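Local coordinates for UPF0130 protein PH1069 (Pyrococcus horikoshii, PDB 2IT2) that probably methylates the N-4 position of a wyosine precursor at position 37 of tRNA(Phe), using S-adenosyl-L-methionine as methyl donor, at residues K41-S44 with F49-S52; S53-I58 with R183-L188. All blocks are in the same frame, centred on the assembly; numbering follows the deposited sequence.

Contact 1: residues K41-S44 with F49-S52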
loop_
_atom_site.group_PDB
_atom_site.type_symbol
_atom_site.label_atom_id
_atom_site.label_comp_id
_atom_site.label_asym_id
_atom_site.label_seq_id
_atom_site.Cartn_x
_atom_site.Cartn_y
_atom_site.Cartn_z
ATOM N N LYS B 41 -11.074 -1.591 22.182
ATOM C CA LYS B 41 -12.403 -1.873 21.650
ATOM C C LYS B 41 -12.399 -3.102 20.732
ATOM O O LYS B 41 -13.297 -3.940 20.807
ATOM C CB LYS B 41 -12.946 -0.665 20.873
ATOM C CG LYS B 41 -14.471 -0.639 20.760
ATOM C CD LYS B 41 -15.108 -0.458 22.128
ATOM C CE LYS B 41 -16.620 -0.371 22.048
ATOM N NZ LYS B 41 -17.205 -1.603 21.461
ATOM N N ILE B 42 -11.403 -3.218 19.860
ATOM C CA ILE B 42 -11.366 -4.363 18.958
ATOM C C ILE B 42 -11.229 -5.643 19.763
ATOM O O ILE B 42 -11.919 -6.626 19.495
ATOM C CB ILE B 42 -10.194 -4.261 17.947
ATOM C CG1 ILE B 42 -10.429 -3.071 17.012
ATOM C CG2 ILE B 42 -10.050 -5.570 17.170
ATOM C CD1 ILE B 42 -9.224 -2.719 16.141
ATOM N N ASN B 43 -10.348 -5.629 20.761
ATOM C CA ASN B 43 -10.138 -6.803 21.585
ATOM C C ASN B 43 -11.332 -7.167 22.445
ATOM O O ASN B 43 -11.402 -8.286 22.976
ATOM C CB ASN B 43 -8.916 -6.605 22.461
ATOM C CG ASN B 43 -7.640 -6.744 21.683
ATOM O OD1 ASN B 43 -7.322 -7.829 21.192
ATOM N ND2 ASN B 43 -6.901 -5.652 21.550
ATOM N N SER B 44 -12.268 -6.233 22.598
ATOM C CA SER B 44 -13.437 -6.537 23.408
ATOM C C SER B 44 -14.459 -7.327 22.621
ATOM O O SER B 44 -15.406 -7.821 23.211
ATOM C CB SER B 44 -14.120 -5.275 23.936
ATOM O OG SER B 44 -14.850 -4.608 22.896
ATOM N N PHE B 49 -8.825 -9.996 17.648
ATOM C CA PHE B 49 -7.768 -9.613 18.594
ATOM C C PHE B 49 -6.780 -8.762 17.809
ATOM O O PHE B 49 -6.738 -8.834 16.585
ATOM C CB PHE B 49 -7.063 -10.821 19.253
ATOM C CG PHE B 49 -6.360 -11.745 18.293
ATOM C CD1 PHE B 49 -5.079 -11.451 17.824
ATOM C CD2 PHE B 49 -6.957 -12.948 17.889
ATOM C CE1 PHE B 49 -4.406 -12.329 16.966
ATOM C CE2 PHE B 49 -6.288 -13.833 17.029
ATOM C CZ PHE B 49 -5.009 -13.525 16.568
ATOM N N THR B 50 -6.002 -7.935 18.497
ATOM C CA THR B 50 -5.045 -7.088 17.793
ATOM C C THR B 50 -3.606 -7.518 18.007
ATOM O O THR B 50 -3.256 -8.093 19.041
ATOM C CB THR B 50 -5.167 -5.602 18.207
ATOM O OG1 THR B 50 -4.822 -5.456 19.590
ATOM C CG2 THR B 50 -6.584 -5.086 17.979
ATOM N N THR B 51 -2.781 -7.265 16.998
ATOM C CA THR B 51 -1.361 -7.575 17.075
ATOM C C THR B 51 -0.680 -6.236 16.770
ATOM O O THR B 51 -1.363 -5.231 16.631
ATOM C CB THR B 51 -0.956 -8.684 16.053
ATOM O OG1 THR B 51 -1.214 -8.233 14.722
ATOM C CG2 THR B 51 -1.755 -9.969 16.306
ATOM N N SER B 52 0.644 -6.203 16.683
ATOM C CA SER B 52 1.352 -4.939 16.427
ATOM C C SER B 52 0.650 -3.945 15.481
ATOM O O SER B 52 0.337 -4.294 14.347
ATOM C CB SER B 52 2.754 -5.244 15.893
ATOM O OG SER B 52 2.695 -6.082 14.755
#
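Asn43 and Thr50 are joined by a pair of hydrogen bonds in which the carboxamide uses both of its polar atoms. Its OD1 accepts from the backbone N of Thr50 at 3.0 Å; the bond bends to 147° at the hydrogen, and the donor stands clearly off the carbonyl plane. Alongside that bond, Asn43 OD1 also lies 3.2 Å from Phe49 CA. Its ND2 gives a straighter bond, 159°, to Thr50 OG1 at 2.9 Å, with the hydroxyl oxygen close to the amide plane. The two bonds fix the amide flip, and ND2 has a second acceptor in Leu39 O, one turn back in the same helix. Asn43 CG lies anti to the carbonyl carbon (chi1 -75°), which brings the amide across the Thr50 side chain at about a right angle. With an alanine at Asn43, Thr50 N and OG1 are likely to lose these mates, and a gap would probably open beside Phe49 CB.

Apolar packing flanks this polar pair. The branch methyl CG2 of Ile42 meets Thr50 CG2 at 3.6 Å, and Ile42 CD1 reaches the same methyl from farther out. Thr50 thus gives its hydroxyl to the amide, while its methyl packs on Ile42 and also lies beside Asn43 ND2.

The contact ties the last turn of helix 36-43 to the start of strand 48-63 across a short connection within the TYW3-family domain. Helix 11-27 packs against both parts: Leu19 and Leu22 touch Asn43, Lys15 and Ala18 touch Phe49, whose ring meets that of Phe11, and Lys15 NZ bonds to Asn43 O. Through backbone bonds with Gly111 and His109, Phe49 and Thr51 join strand 98-112.

Contact 2: residues S53-I58 with R183-L188; sequences SCSGRI and RFKEKL
Lys185 and Leu188, one turn apart on the long C-terminal helix 167-194, meet Ser55 where strand 48-63 is interrupted within the antiparallel sheet of this TYW3-family fold. The helix thus packs against a break in a long strand, 7.5 Å separating the CA atoms of Ser55 and Lys185.

Phe184, the first residue of the helical segment to face the strand, points its CB toward it without coming into close contact; its side chain touches Pro106 of strand 98-112. A side chain at Gly56 would come tight against Phe184 CD2 and, at this glycine's backbone angles, would jam against the carbonyl O of Ser55.

Next, Lys185 starts beside its own helix, bends at chi2 (-54°) and then runs extended, carrying its ammonium to the strand break. NZ donates to Ser55 O at 3.1 Å from above the carbonyl plane, 46° out of it. The same nitrogen is hydrogen-bonded to His79 O and forms a salt bridge with Asp34 OD2, so two backbone carbonyls and a carboxylate share this charge and would probably favour the charged form. Ser55 N, for its part, donates to Asp32 OD2.

One turn on, Leu188 supplies the apolar part: its CD1 lies 4.0 Å from Ser55 CB, with Ile35 touching both side chains. The same methyl also comes near Ser55 O. Ser55 OG, set between backbone N and carbonyl carbon (chi1 67°), comes within 3.2 Å of Lys185 NZ, but at an angle too poor for a hydrogen bond.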
loop_
_atom_site.group_PDB
_atom_site.type_symbol
_atom_site.label_atom_id
_atom_site.label_comp_id
_atom_site.label_asym_id
_atom_site.label_seq_id
_atom_site.Cartn_x
_atom_site.Cartn_y
_atom_site.Cartn_z
ATOM N N SER B 53 0.428 -2.708 15.948
ATOM C CA SER B 53 -0.233 -1.656 15.156
ATOM C C SER B 53 0.367 -0.251 15.405
ATOM O O SER B 53 1.192 -0.081 16.301
ATOM C CB SER B 53 -1.733 -1.632 15.475
ATOM O OG SER B 53 -2.322 -2.912 15.274
ATOM N N CYS B 54 -0.051 0.742 14.614
ATOM C CA CYS B 54 0.438 2.129 14.742
ATOM C C CYS B 54 -0.605 3.151 14.246
ATOM O O CYS B 54 -1.436 2.821 13.401
ATOM C CB CYS B 54 1.759 2.283 13.981
ATOM S SG CYS B 54 1.709 1.795 12.245
ATOM N N SER B 55 -0.554 4.389 14.757
ATOM C CA SER B 55 -1.541 5.430 14.407
ATOM C C SER B 55 -1.201 6.478 13.348
ATOM O O SER B 55 -1.873 7.511 13.267
ATOM C CB SER B 55 -1.979 6.180 15.672
ATOM O OG SER B 55 -0.905 6.937 16.213
ATOM N N GLY B 56 -0.180 6.218 12.538
ATOM C CA GLY B 56 0.201 7.163 11.498
ATOM C C GLY B 56 1.493 7.866 11.848
ATOM O O GLY B 56 1.782 8.078 13.017
ATOM N N ARG B 57 2.282 8.248 10.850
ATOM C CA ARG B 57 3.531 8.912 11.177
ATOM C C ARG B 57 4.067 9.885 10.146
ATOM O O ARG B 57 3.882 9.708 8.942
ATOM C CB ARG B 57 4.608 7.865 11.458
ATOM C CG ARG B 57 5.091 7.121 10.229
ATOM C CD ARG B 57 6.359 6.326 10.541
ATOM N NE ARG B 57 6.983 5.747 9.352
ATOM C CZ ARG B 57 6.425 4.815 8.587
ATOM N NH1 ARG B 57 5.218 4.343 8.874
ATOM N NH2 ARG B 57 7.077 4.352 7.528
ATOM N N ILE B 58 4.722 10.926 10.647
ATOM C CA ILE B 58 5.378 11.918 9.802
ATOM C C ILE B 58 6.834 11.710 10.170
ATOM O O ILE B 58 7.171 11.551 11.346
ATOM C CB ILE B 58 4.949 13.370 10.135
ATOM C CG1 ILE B 58 3.461 13.551 9.813
ATOM C CG2 ILE B 58 5.803 14.370 9.330
ATOM C CD1 ILE B 58 2.864 14.838 10.326
ATOM N N ARG B 183 -6.639 13.690 8.908
ATOM C CA ARG B 183 -7.558 12.732 8.287
ATOM C C ARG B 183 -7.372 11.334 8.879
ATOM O O ARG B 183 -8.347 10.628 9.122
ATOM C CB ARG B 183 -7.340 12.686 6.772
ATOM C CG ARG B 183 -7.782 13.940 6.050
ATOM C CD ARG B 183 -7.451 13.864 4.567
ATOM N NE ARG B 183 -8.094 12.724 3.914
ATOM C CZ ARG B 183 -7.923 12.400 2.636
ATOM N NH1 ARG B 183 -7.128 13.130 1.864
ATOM N NH2 ARG B 183 -8.548 11.345 2.128
ATOM N N PHE B 184 -6.126 10.935 9.116
ATOM C CA PHE B 184 -5.868 9.623 9.702
ATOM C C PHE B 184 -6.531 9.526 11.071
ATOM O O PHE B 184 -7.188 8.531 11.392
ATOM C CB PHE B 184 -4.366 9.389 9.886
ATOM C CG PHE B 184 -3.586 9.326 8.604
ATOM C CD1 PHE B 184 -4.137 8.778 7.452
ATOM C CD2 PHE B 184 -2.267 9.777 8.563
ATOM C CE1 PHE B 184 -3.384 8.667 6.279
ATOM C CE2 PHE B 184 -1.511 9.668 7.396
ATOM C CZ PHE B 184 -2.070 9.119 6.258
ATOM N N LYS B 185 -6.357 10.565 11.885
ATOM C CA LYS B 185 -6.924 10.571 13.230
ATOM C C LYS B 185 -8.445 10.532 13.211
ATOM O O LYS B 185 -9.066 9.901 14.068
ATOM C CB LYS B 185 -6.466 11.804 14.007
ATOM C CG LYS B 185 -4.961 11.977 14.099
ATOM C CD LYS B 185 -4.276 10.740 14.645
ATOM C CE LYS B 185 -2.795 10.986 14.856
ATOM N NZ LYS B 185 -2.097 9.792 15.405
ATOM N N GLU B 186 -9.033 11.216 12.237
ATOM C CA GLU B 186 -10.486 11.254 12.091
ATOM C C GLU B 186 -11.007 9.874 11.721
ATOM O O GLU B 186 -12.014 9.425 12.264
ATOM C CB GLU B 186 -10.893 12.232 10.992
ATOM C CG GLU B 186 -10.605 13.679 11.282
ATOM C CD GLU B 186 -10.536 14.489 10.007
ATOM O OE1 GLU B 186 -11.370 14.251 9.109
ATOM O OE2 GLU B 186 -9.656 15.370 9.897
ATOM N N LYS B 187 -10.327 9.215 10.786
ATOM C CA LYS B 187 -10.718 7.882 10.344
ATOM C C LYS B 187 -10.588 6.846 11.462
ATOM O O LYS B 187 -11.402 5.926 11.562
ATOM C CB LYS B 187 -9.879 7.463 9.130
ATOM C CG LYS B 187 -10.198 8.271 7.882
ATOM C CD LYS B 187 -9.384 7.815 6.689
ATOM C CE LYS B 187 -9.822 8.574 5.445
ATOM N NZ LYS B 187 -9.041 8.135 4.266
ATOM N N LEU B 188 -9.571 6.980 12.305
ATOM C CA LEU B 188 -9.413 6.026 13.395
ATOM C C LEU B 188 -10.561 6.170 14.390
ATOM O O LEU B 188 -11.089 5.174 14.887
ATOM C CB LEU B 188 -8.061 6.224 14.095
ATOM C CG LEU B 188 -6.820 5.795 13.293
ATOM C CD1 LEU B 188 -5.563 6.395 13.917
ATOM C CD2 LEU B 188 -6.736 4.272 13.246
#

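Contacts 1 and 2 follow each other along strand 48-63, their centres about 16 Å apart. The chain turns a corner at Ser52, where contact 1 gives way to contact 2; just beyond, Ser53 OG bonds back to Thr51 O and to His109 N. Contact 1 bridges neighbours in sequence, with four residues between its segments, whereas contact 2 brings together parts separated by 124 residues and lies nearer the centre of the chain, about 6 Å away against 14 Å. The strand is thus held to helix 36-43 at its beginning and to helix 167-194 at its break, with strand 98-112 as a shared partner through His109, Ile107 and Arg104.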